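Local structure of peptidase, C14 family (Geobacter sulfurreducens PCA, 3BIJ) at residues Ser82-Thr91 / Arg165-Tyr176; Phe122-Asp133 / Lys199-Gly207. The protein is of unknown function but may act as a caspase-like cysteine endopeptidase. All coordinates share one frame; numbering follows the deposited sequence.

Contact 1: residues Ser82-Thr91 / Arg165-Tyr176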
loop_
_atom_site.group_PDB
_atom_site.type_symbol
_atom_site.label_atom_id
_atom_site.label_comp_id
_atom_site.label_asym_id
_atom_site.label_seq_id
_atom_site.Cartn_x
_atom_site.Cartn_y
_atom_site.Cartn_z
ATOM N N SER A 82 -32.000 1.372 -5.390
ATOM C CA SER A 82 -30.752 0.792 -4.955
ATOM C C SER A 82 -30.639 -0.537 -5.668
ATOM O O SER A 82 -31.457 -1.440 -5.482
ATOM C CB SER A 82 -30.705 0.622 -3.438
ATOM O OG SER A 82 -30.437 1.865 -2.823
ATOM N N GLY A 83 -29.633 -0.623 -6.525
ATOM C CA GLY A 83 -29.400 -1.834 -7.286
ATOM C C GLY A 83 -28.182 -1.614 -8.152
ATOM O O GLY A 83 -27.467 -0.630 -7.978
ATOM N N HIS A 84 -27.950 -2.527 -9.086
ATOM C CA HIS A 84 -26.813 -2.428 -9.981
ATOM C C HIS A 84 -27.133 -1.528 -11.152
ATOM O O HIS A 84 -28.290 -1.405 -11.549
ATOM C CB HIS A 84 -26.438 -3.798 -10.546
ATOM C CG HIS A 84 -25.555 -4.605 -9.653
ATOM N ND1 HIS A 84 -26.004 -5.710 -8.963
ATOM C CD2 HIS A 84 -24.250 -4.457 -9.326
ATOM C CE1 HIS A 84 -25.013 -6.211 -8.248
ATOM N NE2 HIS A 84 -23.938 -5.468 -8.450
ATOM N N GLY A 85 -26.093 -0.915 -11.704
ATOM C CA GLY A 85 -26.262 -0.065 -12.859
ATOM C C GLY A 85 -25.739 -0.877 -14.025
ATOM O O GLY A 85 -24.652 -1.438 -13.940
ATOM N N GLY A 86 -26.495 -0.962 -15.110
ATOM C CA GLY A 86 -26.028 -1.755 -16.231
ATOM C C GLY A 86 -25.653 -0.965 -17.465
ATOM O O GLY A 86 -25.769 0.255 -17.507
ATOM N N GLN A 87 -25.177 -1.678 -18.475
ATOM C CA GLN A 87 -24.803 -1.061 -19.732
ATOM C C GLN A 87 -25.118 -2.065 -20.826
ATOM O O GLN A 87 -24.835 -3.259 -20.694
ATOM C CB GLN A 87 -23.311 -0.712 -19.748
ATOM C CG GLN A 87 -22.914 0.267 -18.667
ATOM C CD GLN A 87 -21.499 0.811 -18.826
ATOM O OE1 GLN A 87 -20.561 0.076 -19.167
ATOM N NE2 GLN A 87 -21.338 2.107 -18.557
ATOM N N VAL A 88 -25.739 -1.582 -21.890
ATOM C CA VAL A 88 -26.070 -2.427 -23.019
ATOM C C VAL A 88 -25.374 -1.780 -24.214
ATOM O O VAL A 88 -25.381 -0.570 -24.362
ATOM C CB VAL A 88 -27.607 -2.521 -23.218
ATOM C CG1 VAL A 88 -28.204 -1.132 -23.393
ATOM C CG2 VAL A 88 -27.915 -3.390 -24.404
ATOM N N PRO A 89 -24.717 -2.585 -25.055
ATOM C CA PRO A 89 -24.015 -2.050 -26.224
ATOM C C PRO A 89 -24.840 -1.157 -27.127
ATOM O O PRO A 89 -26.005 -1.448 -27.437
ATOM C CB PRO A 89 -23.534 -3.304 -26.946
ATOM C CG PRO A 89 -24.583 -4.319 -26.575
ATOM C CD PRO A 89 -24.731 -4.056 -25.093
ATOM N N ASP A 90 -24.193 -0.059 -27.521
ATOM C CA ASP A 90 -24.746 0.953 -28.412
ATOM C C ASP A 90 -24.344 0.566 -29.834
ATOM O O ASP A 90 -23.331 1.027 -30.364
ATOM C CB ASP A 90 -24.180 2.341 -28.065
ATOM C CG ASP A 90 -24.635 3.436 -29.043
ATOM O OD1 ASP A 90 -24.166 4.586 -28.914
ATOM O OD2 ASP A 90 -25.456 3.154 -29.937
ATOM N N THR A 91 -25.154 -0.295 -30.435
ATOM C CA THR A 91 -24.923 -0.794 -31.777
ATOM C C THR A 91 -24.969 0.285 -32.863
ATOM O O THR A 91 -25.077 -0.027 -34.045
ATOM C CB THR A 91 -25.935 -1.925 -32.079
ATOM O OG1 THR A 91 -27.113 -1.737 -31.281
ATOM C CG2 THR A 91 -25.332 -3.270 -31.746
ATOM N N ARG A 165 -22.078 -1.219 -6.679
ATOM C CA ARG A 165 -23.349 -1.467 -7.329
ATOM C C ARG A 165 -23.336 -1.278 -8.837
ATOM O O ARG A 165 -24.205 -0.620 -9.410
ATOM C CB ARG A 165 -24.410 -0.596 -6.666
ATOM C CG ARG A 165 -24.611 -0.954 -5.198
ATOM C CD ARG A 165 -25.687 -0.111 -4.524
ATOM N NE ARG A 165 -25.994 -0.589 -3.183
ATOM C CZ ARG A 165 -26.865 -0.017 -2.363
ATOM N NH1 ARG A 165 -27.072 -0.544 -1.159
ATOM N NH2 ARG A 165 -27.522 1.077 -2.747
ATOM N N ALA A 166 -22.340 -1.873 -9.481
ATOM C CA ALA A 166 -22.225 -1.789 -10.929
ATOM C C ALA A 166 -22.041 -3.194 -11.481
ATOM O O ALA A 166 -21.249 -3.984 -10.960
ATOM C CB ALA A 166 -21.039 -0.923 -11.315
HETATM N N MSE A 167 -22.772 -3.501 -12.542
HETATM C CA MSE A 167 -22.664 -4.806 -13.156
HETATM C C MSE A 167 -21.315 -4.873 -13.872
HETATM O O MSE A 167 -20.920 -3.925 -14.563
HETATM C CB MSE A 167 -23.823 -5.017 -14.134
HETATM C CG MSE A 167 -23.748 -6.294 -14.942
HETATM SE SE MSE A 167 -25.354 -6.565 -16.031
HETATM C CE MSE A 167 -25.217 -4.993 -17.191
ATOM N N PRO A 168 -20.563 -5.973 -13.678
ATOM C CA PRO A 168 -19.263 -6.084 -14.347
ATOM C C PRO A 168 -19.409 -6.112 -15.866
ATOM O O PRO A 168 -20.326 -6.732 -16.398
ATOM C CB PRO A 168 -18.682 -7.369 -13.765
ATOM C CG PRO A 168 -19.886 -8.137 -13.341
ATOM C CD PRO A 168 -20.773 -7.096 -12.751
ATOM N N GLN A 169 -18.502 -5.434 -16.556
ATOM C CA GLN A 169 -18.556 -5.352 -18.006
ATOM C C GLN A 169 -18.700 -6.690 -18.700
ATOM O O GLN A 169 -19.409 -6.805 -19.699
ATOM C CB GLN A 169 -17.326 -4.629 -18.536
ATOM C CG GLN A 169 -17.264 -3.180 -18.117
ATOM C CD GLN A 169 -16.111 -2.447 -18.761
ATOM O OE1 GLN A 169 -15.925 -1.251 -18.535
ATOM N NE2 GLN A 169 -15.325 -3.158 -19.572
ATOM N N SER A 170 -18.029 -7.712 -18.190
ATOM C CA SER A 170 -18.142 -9.019 -18.817
ATOM C C SER A 170 -19.595 -9.493 -18.826
ATOM O O SER A 170 -20.113 -9.919 -19.860
ATOM C CB SER A 170 -17.258 -10.011 -18.087
ATOM O OG SER A 170 -15.919 -9.562 -18.177
ATOM N N VAL A 171 -20.251 -9.398 -17.672
ATOM C CA VAL A 171 -21.641 -9.797 -17.536
ATOM C C VAL A 171 -22.543 -8.939 -18.413
ATOM O O VAL A 171 -23.500 -9.437 -18.993
ATOM C CB VAL A 171 -22.113 -9.665 -16.075
ATOM C CG1 VAL A 171 -23.616 -9.926 -15.978
ATOM C CG2 VAL A 171 -21.355 -10.645 -15.200
ATOM N N ALA A 172 -22.239 -7.650 -18.510
ATOM C CA ALA A 172 -23.047 -6.747 -19.313
ATOM C C ALA A 172 -23.128 -7.210 -20.763
ATOM O O ALA A 172 -24.204 -7.205 -21.360
ATOM C CB ALA A 172 -22.480 -5.348 -19.250
HETATM N N MSE A 173 -21.986 -7.602 -21.324
HETATM C CA MSE A 173 -21.921 -8.061 -22.707
HETATM C C MSE A 173 -22.523 -9.450 -22.845
HETATM O O MSE A 173 -23.256 -9.742 -23.795
HETATM C CB MSE A 173 -20.468 -8.082 -23.183
HETATM C CG MSE A 173 -19.739 -6.744 -23.005
HETATM SE SE MSE A 173 -17.866 -6.774 -23.582
HETATM C CE MSE A 173 -17.192 -8.088 -22.280
ATOM N N ARG A 174 -22.194 -10.315 -21.897
ATOM C CA ARG A 174 -22.719 -11.667 -21.916
ATOM C C ARG A 174 -24.255 -11.615 -21.861
ATOM O O ARG A 174 -24.934 -12.329 -22.602
ATOM C CB ARG A 174 -22.164 -12.464 -20.727
ATOM C CG ARG A 174 -22.467 -13.963 -20.804
ATOM C CD ARG A 174 -22.326 -14.637 -19.459
ATOM N NE ARG A 174 -20.977 -15.086 -19.164
ATOM C CZ ARG A 174 -20.596 -15.533 -17.967
ATOM N NH1 ARG A 174 -19.346 -15.945 -17.761
ATOM N NH2 ARG A 174 -21.459 -15.552 -16.958
ATOM N N THR A 175 -24.794 -10.764 -20.984
ATOM C CA THR A 175 -26.240 -10.617 -20.848
ATOM C C THR A 175 -26.824 -10.125 -22.164
ATOM O O THR A 175 -27.887 -10.572 -22.601
ATOM C CB THR A 175 -26.611 -9.618 -19.729
ATOM O OG1 THR A 175 -26.141 -10.113 -18.473
ATOM C CG2 THR A 175 -28.120 -9.428 -19.645
ATOM N N TYR A 176 -26.125 -9.204 -22.808
ATOM C CA TYR A 176 -26.607 -8.688 -24.075
ATOM C C TYR A 176 -26.670 -9.806 -25.111
ATOM O O TYR A 176 -27.705 -10.016 -25.737
ATOM C CB TYR A 176 -25.696 -7.573 -24.582
ATOM C CG TYR A 176 -26.026 -7.140 -25.989
ATOM C CD1 TYR A 176 -27.146 -6.351 -26.259
ATOM C CD2 TYR A 176 -25.242 -7.554 -27.053
ATOM C CE1 TYR A 176 -27.474 -5.991 -27.560
ATOM C CE2 TYR A 176 -25.557 -7.203 -28.349
ATOM C CZ TYR A 176 -26.673 -6.424 -28.602
ATOM O OH TYR A 176 -26.982 -6.084 -29.896
HETATM O O HOH W 1 -22.466 -0.990 -15.527
#

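Contact 2: residues Phe122-Asp133 / Lys199-Gly207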
loop_
_atom_site.group_PDB
_atom_site.type_symbol
_atom_site.label_atom_id
_atom_site.label_comp_id
_atom_site.label_asym_id
_atom_site.label_seq_id
_atom_site.Cartn_x
_atom_site.Cartn_y
_atom_site.Cartn_z
ATOM N N PHE A 122 -44.876 12.983 -16.670
ATOM C CA PHE A 122 -45.459 13.668 -15.522
ATOM C C PHE A 122 -45.962 15.060 -15.882
ATOM O O PHE A 122 -45.483 15.675 -16.833
ATOM C CB PHE A 122 -44.445 13.773 -14.371
ATOM C CG PHE A 122 -44.221 12.479 -13.629
ATOM C CD1 PHE A 122 -43.371 11.505 -14.135
ATOM C CD2 PHE A 122 -44.895 12.220 -12.436
ATOM C CE1 PHE A 122 -43.196 10.295 -13.466
ATOM C CE2 PHE A 122 -44.725 11.012 -11.764
ATOM C CZ PHE A 122 -43.878 10.051 -12.280
ATOM N N ALA A 123 -46.923 15.544 -15.100
ATOM C CA ALA A 123 -47.536 16.859 -15.292
ATOM C C ALA A 123 -46.504 17.975 -15.343
ATOM O O ALA A 123 -45.307 17.731 -15.203
ATOM C CB ALA A 123 -48.532 17.131 -14.173
ATOM N N ALA A 124 -46.973 19.205 -15.530
ATOM C CA ALA A 124 -46.074 20.345 -15.617
ATOM C C ALA A 124 -45.604 20.887 -14.267
ATOM O O ALA A 124 -44.406 21.101 -14.056
ATOM C CB ALA A 124 -46.717 21.450 -16.429
ATOM N N GLY A 125 -46.530 21.104 -13.347
ATOM C CA GLY A 125 -46.128 21.630 -12.055
ATOM C C GLY A 125 -45.852 20.558 -11.021
ATOM O O GLY A 125 -45.967 20.807 -9.822
ATOM N N VAL A 126 -45.488 19.364 -11.467
ATOM C CA VAL A 126 -45.210 18.281 -10.531
ATOM C C VAL A 126 -43.702 18.160 -10.259
ATOM O O VAL A 126 -42.886 18.274 -11.170
ATOM C CB VAL A 126 -45.825 16.926 -11.054
ATOM C CG1 VAL A 126 -45.521 16.749 -12.518
ATOM C CG2 VAL A 126 -45.281 15.748 -10.258
ATOM N N ARG A 127 -43.349 17.972 -8.989
ATOM C CA ARG A 127 -41.953 17.834 -8.585
ATOM C C ARG A 127 -41.596 16.355 -8.613
ATOM O O ARG A 127 -42.345 15.525 -8.090
ATOM C CB ARG A 127 -41.738 18.384 -7.170
ATOM C CG ARG A 127 -42.010 19.872 -7.029
ATOM C CD ARG A 127 -43.192 20.133 -6.109
ATOM N NE ARG A 127 -42.850 19.846 -4.721
ATOM C CZ ARG A 127 -43.702 19.361 -3.828
ATOM N NH1 ARG A 127 -44.959 19.103 -4.172
ATOM N NH2 ARG A 127 -43.292 19.119 -2.591
ATOM N N VAL A 128 -40.463 16.031 -9.231
ATOM C CA VAL A 128 -40.001 14.647 -9.328
ATOM C C VAL A 128 -38.657 14.531 -8.616
ATOM O O VAL A 128 -37.657 15.075 -9.078
ATOM C CB VAL A 128 -39.831 14.206 -10.808
ATOM C CG1 VAL A 128 -39.339 12.779 -10.873
ATOM C CG2 VAL A 128 -41.160 14.328 -11.542
ATOM N N LEU A 129 -38.642 13.831 -7.486
ATOM C CA LEU A 129 -37.425 13.648 -6.704
ATOM C C LEU A 129 -36.904 12.230 -6.891
ATOM O O LEU A 129 -37.591 11.274 -6.548
ATOM C CB LEU A 129 -37.721 13.897 -5.228
ATOM C CG LEU A 129 -36.558 13.754 -4.255
ATOM C CD1 LEU A 129 -35.520 14.818 -4.529
ATOM C CD2 LEU A 129 -37.096 13.861 -2.839
ATOM N N VAL A 130 -35.691 12.090 -7.426
ATOM C CA VAL A 130 -35.108 10.763 -7.674
ATOM C C VAL A 130 -33.793 10.498 -6.923
ATOM O O VAL A 130 -32.853 11.285 -7.011
ATOM C CB VAL A 130 -34.814 10.551 -9.193
ATOM C CG1 VAL A 130 -34.287 9.155 -9.420
ATOM C CG2 VAL A 130 -36.058 10.791 -10.027
ATOM N N PHE A 131 -33.738 9.393 -6.183
ATOM C CA PHE A 131 -32.523 9.003 -5.476
ATOM C C PHE A 131 -32.036 7.715 -6.124
ATOM O O PHE A 131 -32.770 6.723 -6.175
ATOM C CB PHE A 131 -32.771 8.734 -3.989
ATOM C CG PHE A 131 -33.008 9.971 -3.183
ATOM C CD1 PHE A 131 -34.299 10.458 -2.984
ATOM C CD2 PHE A 131 -31.933 10.681 -2.654
ATOM C CE1 PHE A 131 -34.513 11.637 -2.271
ATOM C CE2 PHE A 131 -32.133 11.859 -1.943
ATOM C CZ PHE A 131 -33.429 12.343 -1.749
ATOM N N SER A 132 -30.811 7.727 -6.635
ATOM C CA SER A 132 -30.259 6.535 -7.259
ATOM C C SER A 132 -28.934 6.176 -6.598
ATOM O O SER A 132 -27.905 6.751 -6.939
ATOM C CB SER A 132 -30.048 6.780 -8.757
ATOM O OG SER A 132 -29.490 5.642 -9.404
ATOM N N ASP A 133 -28.962 5.242 -5.645
ATOM C CA ASP A 133 -27.743 4.815 -4.952
ATOM C C ASP A 133 -27.190 3.667 -5.767
ATOM O O ASP A 133 -27.220 2.507 -5.349
ATOM C CB ASP A 133 -28.041 4.341 -3.525
ATOM C CG ASP A 133 -26.778 4.128 -2.706
ATOM O OD1 ASP A 133 -25.681 4.117 -3.307
ATOM O OD2 ASP A 133 -26.882 3.964 -1.466
ATOM N N LYS A 199 -41.698 18.390 -18.962
ATOM C CA LYS A 199 -42.473 19.441 -18.319
ATOM C C LYS A 199 -42.258 19.493 -16.817
ATOM O O LYS A 199 -42.164 20.576 -16.231
ATOM C CB LYS A 199 -43.961 19.249 -18.613
ATOM C CG LYS A 199 -44.301 17.885 -19.186
ATOM C CD LYS A 199 -45.806 17.634 -19.208
ATOM C CE LYS A 199 -46.552 18.674 -20.039
ATOM N NZ LYS A 199 -46.062 18.723 -21.452
ATOM N N ALA A 200 -42.172 18.324 -16.193
ATOM C CA ALA A 200 -41.991 18.248 -14.746
ATOM C C ALA A 200 -40.612 18.727 -14.272
ATOM O O ALA A 200 -39.667 18.782 -15.053
ATOM C CB ALA A 200 -42.239 16.827 -14.287
ATOM N N SER A 201 -40.503 19.093 -12.995
ATOM C CA SER A 201 -39.224 19.545 -12.436
ATOM C C SER A 201 -38.467 18.357 -11.862
ATOM O O SER A 201 -38.845 17.828 -10.817
ATOM C CB SER A 201 -39.435 20.562 -11.310
ATOM O OG SER A 201 -40.105 21.718 -11.760
ATOM N N ILE A 202 -37.390 17.954 -12.526
ATOM C CA ILE A 202 -36.605 16.818 -12.062
ATOM C C ILE A 202 -35.414 17.228 -11.181
ATOM O O ILE A 202 -34.683 18.169 -11.489
ATOM C CB ILE A 202 -36.048 15.994 -13.250
ATOM C CG1 ILE A 202 -37.112 15.826 -14.350
ATOM C CG2 ILE A 202 -35.618 14.613 -12.754
ATOM C CD1 ILE A 202 -38.288 14.939 -13.965
ATOM N N LEU A 203 -35.245 16.520 -10.071
ATOM C CA LEU A 203 -34.136 16.744 -9.157
ATOM C C LEU A 203 -33.619 15.340 -8.917
ATOM O O LEU A 203 -34.194 14.564 -8.144
ATOM C CB LEU A 203 -34.592 17.383 -7.839
ATOM C CG LEU A 203 -33.572 17.409 -6.690
ATOM C CD1 LEU A 203 -32.250 17.868 -7.199
ATOM C CD2 LEU A 203 -34.048 18.306 -5.560
ATOM N N LEU A 204 -32.540 15.014 -9.619
ATOM C CA LEU A 204 -31.923 13.700 -9.552
ATOM C C LEU A 204 -30.674 13.738 -8.678
ATOM O O LEU A 204 -29.720 14.447 -8.990
ATOM C CB LEU A 204 -31.562 13.284 -10.970
ATOM C CG LEU A 204 -31.810 11.852 -11.428
ATOM C CD1 LEU A 204 -31.879 11.841 -12.948
ATOM C CD2 LEU A 204 -30.726 10.917 -10.897
ATOM N N ILE A 205 -30.692 12.984 -7.581
ATOM C CA ILE A 205 -29.557 12.905 -6.666
ATOM C C ILE A 205 -29.059 11.471 -6.705
ATOM O O ILE A 205 -29.726 10.564 -6.205
ATOM C CB ILE A 205 -29.963 13.252 -5.215
ATOM C CG1 ILE A 205 -30.354 14.732 -5.110
ATOM C CG2 ILE A 205 -28.829 12.948 -4.268
ATOM C CD1 ILE A 205 -30.918 15.158 -3.755
ATOM N N SER A 206 -27.896 11.263 -7.317
ATOM C CA SER A 206 -27.315 9.927 -7.422
ATOM C C SER A 206 -26.209 9.698 -6.393
ATOM O O SER A 206 -25.657 10.646 -5.828
ATOM C CB SER A 206 -26.758 9.713 -8.823
ATOM O OG SER A 206 -25.779 10.696 -9.119
ATOM N N GLY A 207 -25.869 8.431 -6.174
ATOM C CA GLY A 207 -24.847 8.091 -5.199
ATOM C C GLY A 207 -23.419 8.465 -5.551
ATOM O O GLY A 207 -22.554 8.567 -4.676
#

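Contact 1: residues Ser82-Thr91 / Arg165-Tyr176
Gly-85 is held to the segment Arg-165 to Met-167 by two backbone hydrogen bonds, one on each polar atom. Its N donates to Arg-165 O at 3.0 Å in a clearly bent bond (N-H...O 136°). Its O accepts from Met-167 N at 3.1 Å, nearly straight (174°), and the two together make a single bridge with Ala-166. A water donates to Gly-85 O from 2.7 Å, giving that carbonyl a second donor. Arg-165 runs extended from CG to NE beside Gly-83, bringing its NH2 within 3.0 Å of Ser-82 OG, which bonds to Asp-32. Asp-32 also pairs with NH2 and Asp-216 with NH1, so both terminal nitrogens of the guanidinium have an acidic partner.

His-84 meets the backbone of Ala-166 at its ring edge, where CD2 lies 3.2 Å from Ala-166 N. The Ser-Gly-His-Gly sequence here matches the His-Gly motif of clan CD peptidases, consistent with His-84 being the dyad histidine. Packing takes over farther along the strand. Met-167, a selenomethionine, extends from its backbone and bends at chi3 (63°), setting CE 3.5 Å from Gly-86 CA. Tyr-176, with CG anti to its N, has Pro-89 CG over one ring face, modelled too closely for the spacing to be trusted, while Val-88 CG2 approaches Tyr-176 CD1 at 3.6 Å.

The axes of strand 85-89 and helix 169-176 come within 7.7 Å. Strand 99-104 pairs with the 82-91 segment, helix 180-189 packs on Val-88 and Tyr-176, and Phe-219 of the second subunit packs against Pro-168 and Val-171.

Contact 2: residues Phe122-Asp133 / Lys199-Gly207
Val-128 and Ile-202 run alongside each other on one face of two parallel strands. Ile-202 reaches across because both of its torsions turn the same way (chi1 -42°, chi2 -69°), folding CD1 back against Val-128 CB at 3.6 Å. CD1 also lies near both methyls of that valine, whose CG2 meets Ala-200 CB at 3.9 Å and sits over one face of the Phe-122 ring, displaced from the ring centre. Val-130 and Leu-204 continue this face, with Val-130 CB 4.0 Å from Leu-204 CG.

Leu-129, Phe-131, Leu-203 and Ile-205 occupy the other face. A chi2 of 65° in Leu-129 directs CD1 to Leu-203 CG (3.9 Å), whereas Ile-205 keeps its chain straight beyond CB and sets CD1 4.0 Å from Phe-131 CE2. That ring also meets Phe-275 and helix 222-231.

Seven backbone hydrogen bonds fix the pairing, from Ser-201 N to Val-126 O at one end to Gly-207 N to Ser-132 O (2.7 Å) at the other. Val-128, Val-130 and Ser-132 each donate and accept, the pattern of regular parallel strands. With its neighbours 76-89 and 258-263, the pair belongs to the central sheet of a caspase-like alpha/beta fold.

In the fold
The centres of the two contacts lie about 24 Å apart, on opposite sides of the chain's centre, and all four segments belong to the caspase-like domain. Their segments alternate along the chain: 82-91, 122-133, 165-176, then 199-207. One sheet links them, since strands 76-89 and 127-133 are parallel neighbours in it. The contacts also touch directly: Arg-165 NH2 of contact 1 forms a salt bridge with Asp-133 OD2 of contact 2 at 3.2 Å, and Ser-82 packs on Asp-133. Strand 127-133 ends about two residues before Cys-135, in the region where, with His-84 of contact 1, a caspase-like active site would be expected.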